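Local coordinates for protein 2',5'-phosphodiesterase 12 (Homo sapiens, PDB 4Z0V) that binds a magnesium ion and combines a DNase I-like endonuclease/exonuclease/phosphatase family domain with an N-terminal domain of the E-set clan, at residues A[11-16]-A[27-32]; A[78-83]-A[92-97]; A[240-245]-A[302-307]. All blocks are in the same frame, centred on the assembly; numbering follows the deposited sequence. Where two conformers were deposited one is given.

Contact 1: A[11-16]-A[27-32]; sequences TELQLP and PKLSLE
S30 is opposed by two residues of the other strand, T11 and E12, in a classic beta bulge of the E-set-like N-terminal domain. The bulge interrupts the antiparallel pairing of strands 9-14 and 28-32, which resumes between A9 and E32. The carbonyl oxygen of S30 accepts a hydrogen bond from T11 N at 2.7 Å and weak ones from T11 OG1 and E12 N. On the other side of the bulge the register is regular: E12 O takes S30 N, while Q14 and K28 exchange a reciprocal pair of backbone bonds, with the non-hydrogen-bonded pair L13/L29 between them and E12/S30.

The side chain of E12 runs along the face it shares with S30 and K28. Its CB rests 3.4 Å from S30 OG, and CG continues past the same hydroxyl. CD then meets K28 CE, and from there the two carboxylate oxygens part company. OE1 accepts the S30 hydroxyl, OG to OE1 2.7 Å, on its anti side and 19° out of the carboxylate plane; a water that donates to OE1 leads on to K28 NZ through a weak bond. OE2 faces K28 NZ across 3.6 Å, a long salt bridge. The K28 chain, fully extended with CG opposite its own backbone N (chi1 -180°), brings the ammonium to the E12 carboxylate, but it is also paired with D190, which ties this surface to the endonuclease/exonuclease/phosphatase-family domain.

On the reverse face L13 and L29 lie side by side, with F41 and R93 of the second sheet next to this layer. L15 CD2 touches P27 CB, and W43 packs on both residues. The leucine pair is tight, with L13 CD1 only 3.3 Å from L29 CD2.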
loop_
_atom_site.group_PDB
_atom_site.type_symbol
_atom_site.label_atom_id
_atom_site.label_comp_id
_atom_site.label_asym_id
_atom_site.label_seq_id
_atom_site.Cartn_x
_atom_site.Cartn_y
_atom_site.Cartn_z
ATOM N N THR A 11 17.536 -19.237 -2.385
ATOM C CA THR A 11 16.813 -19.753 -3.560
ATOM C C THR A 11 16.697 -18.657 -4.617
ATOM O O THR A 11 16.643 -18.941 -5.818
ATOM C CB THR A 11 15.438 -20.288 -3.179
ATOM O OG1 THR A 11 14.680 -19.251 -2.552
ATOM C CG2 THR A 11 15.518 -21.500 -2.281
ATOM N N GLU A 12 16.636 -17.398 -4.160
ATOM C CA GLU A 12 16.576 -16.230 -5.030
ATOM C C GLU A 12 17.527 -15.215 -4.448
ATOM O O GLU A 12 17.582 -15.066 -3.228
ATOM C CB GLU A 12 15.140 -15.663 -5.158
ATOM C CG GLU A 12 14.132 -16.626 -5.764
ATOM C CD GLU A 12 12.724 -16.101 -5.951
ATOM O OE1 GLU A 12 12.036 -15.842 -4.936
ATOM O OE2 GLU A 12 12.296 -15.986 -7.122
ATOM N N LEU A 13 18.359 -14.641 -5.294
ATOM C CA LEU A 13 19.332 -13.608 -4.944
ATOM C C LEU A 13 19.345 -12.709 -6.139
ATOM O O LEU A 13 19.748 -13.162 -7.226
ATOM C CB LEU A 13 20.708 -14.211 -4.594
ATOM C CG LEU A 13 21.690 -13.237 -3.972
ATOM C CD1 LEU A 13 21.232 -12.809 -2.604
ATOM C CD2 LEU A 13 23.055 -13.846 -3.871
ATOM N N GLN A 14 18.826 -11.452 -5.963
ATOM C CA GLN A 14 18.673 -10.472 -7.041
ATOM C C GLN A 14 18.886 -9.042 -6.559
ATOM O O GLN A 14 18.487 -8.686 -5.453
ATOM C CB GLN A 14 17.270 -10.565 -7.678
ATOM C CG GLN A 14 16.967 -11.859 -8.430
ATOM C CD GLN A 14 15.690 -11.815 -9.233
ATOM O OE1 GLN A 14 15.310 -10.786 -9.813
ATOM N NE2 GLN A 14 15.039 -12.959 -9.350
ATOM N N LEU A 15 19.470 -8.198 -7.417
ATOM C CA LEU A 15 19.681 -6.784 -7.107
ATOM C C LEU A 15 18.787 -5.943 -8.008
ATOM O O LEU A 15 18.493 -6.391 -9.128
ATOM C CB LEU A 15 21.166 -6.387 -7.307
ATOM C CG LEU A 15 22.201 -6.887 -6.305
ATOM C CD1 LEU A 15 23.607 -6.542 -6.774
ATOM C CD2 LEU A 15 21.994 -6.258 -4.947
ATOM N N PRO A 16 18.365 -4.716 -7.610
ATOM C CA PRO A 16 17.615 -3.867 -8.551
ATOM C C PRO A 16 18.464 -3.489 -9.772
ATOM O O PRO A 16 19.702 -3.572 -9.741
ATOM C CB PRO A 16 17.270 -2.622 -7.731
ATOM C CG PRO A 16 18.262 -2.611 -6.625
ATOM C CD PRO A 16 18.602 -4.021 -6.324
ATOM N N PRO A 27 18.088 -5.892 -1.834
ATOM C CA PRO A 27 18.194 -7.137 -2.593
ATOM C C PRO A 27 17.044 -8.085 -2.326
ATOM O O PRO A 27 16.555 -8.159 -1.199
ATOM C CB PRO A 27 19.504 -7.761 -2.089
ATOM C CG PRO A 27 19.756 -7.152 -0.760
ATOM C CD PRO A 27 19.152 -5.775 -0.818
ATOM N N LYS A 28 16.659 -8.843 -3.358
ATOM C CA LYS A 28 15.700 -9.921 -3.200
ATOM C C LYS A 28 16.518 -11.093 -2.706
ATOM O O LYS A 28 17.563 -11.388 -3.294
ATOM C CB LYS A 28 14.978 -10.219 -4.536
ATOM C CG LYS A 28 13.944 -11.341 -4.452
ATOM C CD LYS A 28 13.235 -11.424 -5.797
ATOM C CE LYS A 28 12.265 -12.546 -5.889
ATOM N NZ LYS A 28 11.487 -12.474 -7.154
ATOM N N LEU A 29 16.141 -11.651 -1.562
ATOM C CA LEU A 29 16.798 -12.823 -0.975
ATOM C C LEU A 29 15.743 -13.757 -0.520
ATOM O O LEU A 29 15.022 -13.434 0.421
ATOM C CB LEU A 29 17.726 -12.537 0.231
ATOM C CG LEU A 29 18.357 -11.193 0.482
ATOM C CD1 LEU A 29 18.764 -11.112 1.917
ATOM C CD2 LEU A 29 19.617 -11.032 -0.314
ATOM N N SER A 30 15.593 -14.873 -1.172
ATOM C CA SER A 30 14.608 -15.831 -0.689
ATOM C C SER A 30 15.448 -16.909 -0.048
ATOM O O SER A 30 16.349 -17.457 -0.690
ATOM C CB SER A 30 13.705 -16.312 -1.816
ATOM O OG SER A 30 13.103 -15.218 -2.493
ATOM N N LEU A 31 15.307 -17.060 1.253
ATOM C CA LEU A 31 16.164 -17.959 2.005
ATOM C C LEU A 31 15.455 -19.258 2.423
ATOM O O LEU A 31 14.373 -19.209 3.010
ATOM C CB LEU A 31 16.663 -17.171 3.240
ATOM C CG LEU A 31 17.948 -17.602 3.952
ATOM C CD1 LEU A 31 19.018 -18.027 2.990
ATOM C CD2 LEU A 31 18.475 -16.475 4.817
ATOM N N GLU A 32 16.067 -20.414 2.091
ATOM C CA GLU A 32 15.597 -21.745 2.497
ATOM C C GLU A 32 16.539 -22.294 3.590
ATOM O O GLU A 32 17.750 -22.057 3.526
ATOM C CB GLU A 32 15.471 -22.727 1.308
ATOM C CG GLU A 32 16.777 -23.234 0.704
ATOM C CD GLU A 32 16.688 -24.402 -0.265
ATOM O OE1 GLU A 32 15.631 -24.571 -0.914
ATOM O OE2 GLU A 32 17.694 -25.137 -0.395
HETATM O O HOH W 1 9.737 -14.119 -5.258
HETATM O O HOH W 2 12.437 -13.225 -10.382
#

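Contact 2: A[78-83]-A[92-97]; sequences KLHCTP and SRELES
The carbonyl oxygen of L79 is approached by two groups of the opposite strand: L95 N through a hydrogen bond of 2.8 Å, and E94 CA through a weaker CA-H...O contact at 3.2 Å. L79 N returns the bond to L95 O, and C81 and R93 form the second hydrogen-bonded pair. The non-hydrogen-bonded pair H80/E94 stands between them and K78/E96 lies beyond L79/L95; the side chains of both pairs share one face.

E94 organises that face by splitting its carboxylate. OE1 forms a salt bridge with K78 NZ at 3.1 Å, the ammonium arriving from above the carboxylate plane, 49° out of it. OE2 lies at the edge of the H80 imidazole, 3.1 Å from CD2, with the ring and carboxylate planes perpendicular. R93 O sits over one face of the same ring, toward its rim. K78 reaches E94 through a bend at chi3 (88°), having first laid its CD 3.7 Å from E96 CG. Its ammonium also makes cation-pi contacts with Y44 and W56, while the E96 carboxylate pairs with R76.

On the other face L79 and C81 turn inward, where F41 and W43 of strand 40-46 lie beside them, and C81 SG comes within 3.9 Å of R93 O. Strands 77-82 and 93-96 thus make a beta hairpin at the margin of a four-stranded antiparallel sheet, an arrangement consistent with the beta-sandwich architecture of E-set domains.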
loop_
_atom_site.group_PDB
_atom_site.type_symbol
_atom_site.label_atom_id
_atom_site.label_comp_id
_atom_site.label_asym_id
_atom_site.label_seq_id
_atom_site.Cartn_x
_atom_site.Cartn_y
_atom_site.Cartn_z
ATOM N N LYS A 78 28.698 -4.440 -5.178
ATOM C CA LYS A 78 28.679 -5.887 -5.111
ATOM C C LYS A 78 28.223 -6.284 -3.714
ATOM O O LYS A 78 28.671 -5.689 -2.737
ATOM C CB LYS A 78 30.102 -6.444 -5.395
ATOM C CG LYS A 78 30.178 -7.982 -5.316
ATOM C CD LYS A 78 31.496 -8.541 -5.812
ATOM C CE LYS A 78 32.541 -8.615 -4.736
ATOM N NZ LYS A 78 33.652 -9.497 -5.150
ATOM N N LEU A 79 27.342 -7.278 -3.626
ATOM C CA LEU A 79 26.905 -7.794 -2.327
ATOM C C LEU A 79 27.443 -9.192 -2.144
ATOM O O LEU A 79 27.279 -10.029 -3.034
ATOM C CB LEU A 79 25.355 -7.814 -2.201
ATOM C CG LEU A 79 24.760 -8.574 -0.959
ATOM C CD1 LEU A 79 25.129 -7.888 0.361
ATOM C CD2 LEU A 79 23.226 -8.730 -1.086
ATOM N N HIS A 80 28.081 -9.436 -0.993
ATOM C CA HIS A 80 28.466 -10.759 -0.538
ATOM C C HIS A 80 27.442 -11.178 0.476
ATOM O O HIS A 80 27.211 -10.435 1.432
ATOM C CB HIS A 80 29.861 -10.782 0.129
ATOM C CG HIS A 80 30.149 -12.083 0.840
ATOM N ND1 HIS A 80 29.585 -12.384 2.088
ATOM C CD2 HIS A 80 30.878 -13.146 0.430
ATOM C CE1 HIS A 80 30.003 -13.602 2.392
ATOM N NE2 HIS A 80 30.807 -14.093 1.435
ATOM N N CYS A 81 26.933 -12.401 0.376
ATOM C CA CYS A 81 26.048 -12.867 1.425
ATOM C C CYS A 81 26.258 -14.342 1.693
ATOM O O CYS A 81 26.397 -15.135 0.762
ATOM C CB CYS A 81 24.589 -12.542 1.143
ATOM S SG CYS A 81 24.098 -12.798 -0.562
ATOM N N THR A 82 26.338 -14.674 2.971
ATOM C CA THR A 82 26.511 -16.049 3.469
ATOM C C THR A 82 25.233 -16.440 4.194
ATOM O O THR A 82 24.924 -15.824 5.212
ATOM C CB THR A 82 27.746 -16.174 4.370
ATOM O OG1 THR A 82 28.900 -15.847 3.615
ATOM C CG2 THR A 82 27.937 -17.607 4.886
ATOM N N PRO A 83 24.477 -17.434 3.670
ATOM C CA PRO A 83 23.226 -17.836 4.332
ATOM C C PRO A 83 23.533 -18.603 5.614
ATOM O O PRO A 83 24.463 -19.407 5.618
ATOM C CB PRO A 83 22.548 -18.734 3.287
ATOM C CG PRO A 83 23.665 -19.312 2.490
ATOM C CD PRO A 83 24.755 -18.262 2.476
ATOM N N SER A 92 28.517 -19.446 0.417
ATOM C CA SER A 92 28.442 -17.997 0.202
ATOM C C SER A 92 28.117 -17.672 -1.235
ATOM O O SER A 92 28.445 -18.432 -2.161
ATOM C CB SER A 92 29.755 -17.329 0.592
ATOM O OG SER A 92 30.095 -17.628 1.932
ATOM N N ARG A 93 27.453 -16.534 -1.425
ATOM C CA ARG A 93 27.063 -16.072 -2.750
ATOM C C ARG A 93 27.492 -14.634 -2.922
ATOM O O ARG A 93 27.556 -13.902 -1.939
ATOM C CB ARG A 93 25.527 -16.162 -2.892
ATOM C CG ARG A 93 24.938 -17.586 -2.815
ATOM C CD ARG A 93 25.022 -18.348 -4.130
ATOM N NE ARG A 93 24.550 -17.545 -5.263
ATOM C CZ ARG A 93 23.286 -17.456 -5.667
ATOM N NH1 ARG A 93 22.964 -16.672 -6.685
ATOM N NH2 ARG A 93 22.334 -18.151 -5.056
ATOM N N GLU A 94 27.755 -14.209 -4.153
ATOM C CA GLU A 94 28.104 -12.802 -4.394
ATOM C C GLU A 94 27.361 -12.358 -5.620
ATOM O O GLU A 94 27.151 -13.171 -6.531
ATOM C CB GLU A 94 29.632 -12.592 -4.539
ATOM C CG GLU A 94 30.407 -12.788 -3.220
ATOM C CD GLU A 94 31.819 -12.219 -3.125
ATOM O OE1 GLU A 94 32.524 -12.179 -4.159
ATOM O OE2 GLU A 94 32.239 -11.852 -2.001
ATOM N N LEU A 95 26.918 -11.098 -5.636
ATOM C CA LEU A 95 26.174 -10.558 -6.754
ATOM C C LEU A 95 26.587 -9.126 -7.007
ATOM O O LEU A 95 26.562 -8.319 -6.083
ATOM C CB LEU A 95 24.668 -10.642 -6.442
ATOM C CG LEU A 95 23.685 -10.298 -7.560
ATOM C CD1 LEU A 95 24.040 -10.992 -8.859
ATOM C CD2 LEU A 95 22.314 -10.661 -7.166
ATOM N N GLU A 96 26.940 -8.820 -8.265
ATOM C CA GLU A 96 27.355 -7.474 -8.663
ATOM C C GLU A 96 26.230 -6.790 -9.373
ATOM O O GLU A 96 25.498 -7.447 -10.120
ATOM C CB GLU A 96 28.558 -7.508 -9.622
ATOM C CG GLU A 96 29.799 -8.195 -9.107
ATOM C CD GLU A 96 30.885 -8.340 -10.153
ATOM O OE1 GLU A 96 30.840 -7.616 -11.177
ATOM O OE2 GLU A 96 31.814 -9.144 -9.914
ATOM N N SER A 97 26.115 -5.467 -9.197
ATOM C CA SER A 97 25.144 -4.693 -9.954
ATOM C C SER A 97 25.630 -4.622 -11.409
ATOM O O SER A 97 26.838 -4.616 -11.659
ATOM C CB SER A 97 24.991 -3.295 -9.365
ATOM O OG SER A 97 26.150 -2.511 -9.587
#

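Contact 3: A[240-245]-A[302-307]; sequences PLHKEL and MAVALA
H242 and V304 mark the closest backbone approach, with CA atoms 6.8 Å apart, a spacing bridged by side chains. Residues 240-241 form a short 3-10 turn in which K243 N bonds back to P240 O, and H242 then takes the N-cap position before helix 243-248. Residues 302-307 are an uninterrupted piece of the long helix 295-316.

With CG opposite its own carbonyl carbon (chi1 -54°), the H242 imidazole reaches toward the long helix and is enclosed from two sides. V304 CG1 lies over one face in a CH-pi contact, 3.9 Å from the ring centroid and 21° off the normal, whereas CG of the preceding L241 covers the opposite face near the rim. A307 CB meets the ring at its edge, close to the plane, and CE1 also approaches V304 O at 3.3 Å.

Helix 295-316 is the connection of a beta-alpha-beta crossover, joining the parallel neighbours 280-287 and 322-327 in one sheet of the DNase I-like fold. Its M302, A305 and L306 pack on F324 of that sheet, while residues 240-245 cover another side of the helix, together with helix 232-238, whose F232 touches V304.

One turn beyond the histidine, L245 crosses V304 at about a right angle. Its CD2 lies 3.7 Å from V304 CG2 and 3.8 Å from A303 CB, touching both with a single methyl, and M363 packs on the same leucine. At the other end L241 CD2 rests 3.8 Å from A307 O.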
loop_
_atom_site.group_PDB
_atom_site.type_symbol
_atom_site.label_atom_id
_atom_site.label_comp_id
_atom_site.label_asym_id
_atom_site.label_seq_id
_atom_site.Cartn_x
_atom_site.Cartn_y
_atom_site.Cartn_z
ATOM N N PRO A 240 -24.930 -16.066 2.423
ATOM C CA PRO A 240 -26.187 -15.694 3.118
ATOM C C PRO A 240 -26.010 -14.546 4.120
ATOM O O PRO A 240 -26.983 -13.908 4.488
ATOM C CB PRO A 240 -26.623 -17.004 3.803
ATOM C CG PRO A 240 -25.378 -17.828 3.886
ATOM C CD PRO A 240 -24.598 -17.492 2.651
ATOM N N LEU A 241 -24.773 -14.206 4.480
ATOM C CA LEU A 241 -24.508 -13.057 5.363
ATOM C C LEU A 241 -25.093 -11.745 4.779
ATOM O O LEU A 241 -25.499 -10.854 5.528
ATOM C CB LEU A 241 -22.980 -12.926 5.532
ATOM C CG LEU A 241 -22.492 -11.822 6.437
ATOM C CD1 LEU A 241 -22.803 -12.149 7.905
ATOM C CD2 LEU A 241 -20.998 -11.593 6.219
ATOM N N HIS A 242 -25.125 -11.641 3.445
ATOM C CA HIS A 242 -25.574 -10.431 2.737
ATOM C C HIS A 242 -26.988 -10.584 2.151
ATOM O O HIS A 242 -27.377 -9.769 1.316
ATOM C CB HIS A 242 -24.558 -10.094 1.611
ATOM C CG HIS A 242 -23.160 -9.998 2.147
ATOM N ND1 HIS A 242 -22.764 -8.933 2.935
ATOM C CD2 HIS A 242 -22.138 -10.875 2.050
ATOM C CE1 HIS A 242 -21.503 -9.180 3.272
ATOM N NE2 HIS A 242 -21.095 -10.356 2.799
ATOM N N LYS A 243 -27.777 -11.562 2.648
ATOM C CA LYS A 243 -29.118 -11.846 2.086
ATOM C C LYS A 243 -30.060 -10.643 2.162
ATOM O O LYS A 243 -30.767 -10.399 1.186
ATOM C CB LYS A 243 -29.782 -13.104 2.696
ATOM C CG LYS A 243 -30.120 -13.034 4.184
ATOM C CD LYS A 243 -30.747 -14.349 4.685
ATOM N N GLU A 244 -30.033 -9.867 3.263
ATOM C CA GLU A 244 -30.886 -8.686 3.444
ATOM C C GLU A 244 -30.564 -7.601 2.403
ATOM O O GLU A 244 -31.482 -6.958 1.877
ATOM C CB GLU A 244 -30.744 -8.137 4.864
ATOM C CG GLU A 244 -31.900 -7.257 5.305
ATOM C CD GLU A 244 -31.736 -6.657 6.689
ATOM O OE1 GLU A 244 -31.522 -7.426 7.655
ATOM O OE2 GLU A 244 -31.833 -5.414 6.808
ATOM N N LEU A 245 -29.265 -7.402 2.096
ATOM C CA LEU A 245 -28.868 -6.419 1.088
ATOM C C LEU A 245 -29.247 -6.917 -0.327
ATOM O O LEU A 245 -29.775 -6.143 -1.129
ATOM C CB LEU A 245 -27.374 -6.124 1.199
ATOM C CG LEU A 245 -26.789 -5.104 0.237
ATOM C CD1 LEU A 245 -27.389 -3.735 0.462
ATOM C CD2 LEU A 245 -25.291 -5.057 0.401
ATOM N N MET A 302 -19.482 -0.814 -0.204
ATOM C CA MET A 302 -19.191 -0.441 1.183
ATOM C C MET A 302 -20.128 -1.183 2.158
ATOM O O MET A 302 -19.666 -1.649 3.201
ATOM C CB MET A 302 -19.279 1.093 1.364
ATOM C CG MET A 302 -19.020 1.589 2.804
ATOM S SD MET A 302 -17.446 1.033 3.532
ATOM C CE MET A 302 -16.357 1.488 2.356
ATOM N N ALA A 303 -21.415 -1.331 1.813
ATOM C CA ALA A 303 -22.372 -2.049 2.671
ATOM C C ALA A 303 -21.952 -3.536 2.829
ATOM O O ALA A 303 -21.996 -4.073 3.945
ATOM C CB ALA A 303 -23.770 -1.954 2.073
ATOM N N VAL A 304 -21.484 -4.163 1.727
ATOM C CA VAL A 304 -20.977 -5.556 1.755
ATOM C C VAL A 304 -19.718 -5.583 2.636
ATOM O O VAL A 304 -19.564 -6.485 3.477
ATOM C CB VAL A 304 -20.660 -6.105 0.338
ATOM C CG1 VAL A 304 -19.964 -7.482 0.405
ATOM C CG2 VAL A 304 -21.911 -6.186 -0.538
ATOM N N ALA A 305 -18.793 -4.638 2.381
ATOM C CA ALA A 305 -17.515 -4.595 3.121
ATOM C C ALA A 305 -17.759 -4.496 4.609
ATOM O O ALA A 305 -17.164 -5.250 5.370
ATOM C CB ALA A 305 -16.648 -3.416 2.655
ATOM N N LEU A 306 -18.617 -3.563 5.033
ATOM C CA LEU A 306 -18.858 -3.367 6.466
ATOM C C LEU A 306 -19.548 -4.577 7.105
ATOM O O LEU A 306 -19.162 -4.944 8.221
ATOM C CB LEU A 306 -19.638 -2.069 6.736
ATOM C CG LEU A 306 -18.877 -0.755 6.406
ATOM C CD1 LEU A 306 -19.770 0.482 6.697
ATOM C CD2 LEU A 306 -17.535 -0.644 7.185
ATOM N N ALA A 307 -20.481 -5.231 6.390
ATOM C CA ALA A 307 -21.150 -6.447 6.890
ATOM C C ALA A 307 -20.129 -7.589 6.995
ATOM O O ALA A 307 -20.172 -8.359 7.945
ATOM C CB ALA A 307 -22.307 -6.850 5.980
#

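From the N terminus, contact 1 closes first, around a ten-residue loop without helix or strand, and contact 2 follows with an eight-residue hairpin loop. Contact 3 comes later, closing over 56 residues that include helices and strands. The three are in series; none nests or crosses. Contacts 1 and 2 belong to two sheets of the N-terminal domain that face each other, their centres 10 Å apart: L13 CD1 meets C81 SG at 3.5 Å, and L15 packs on L95. Contact 3 lies in the DNase I-like domain, on the opposite side of the chain's centre, about 42 Å from contact 1 between centres, and joins the start of helix 243-248 to the crossover helix 295-316.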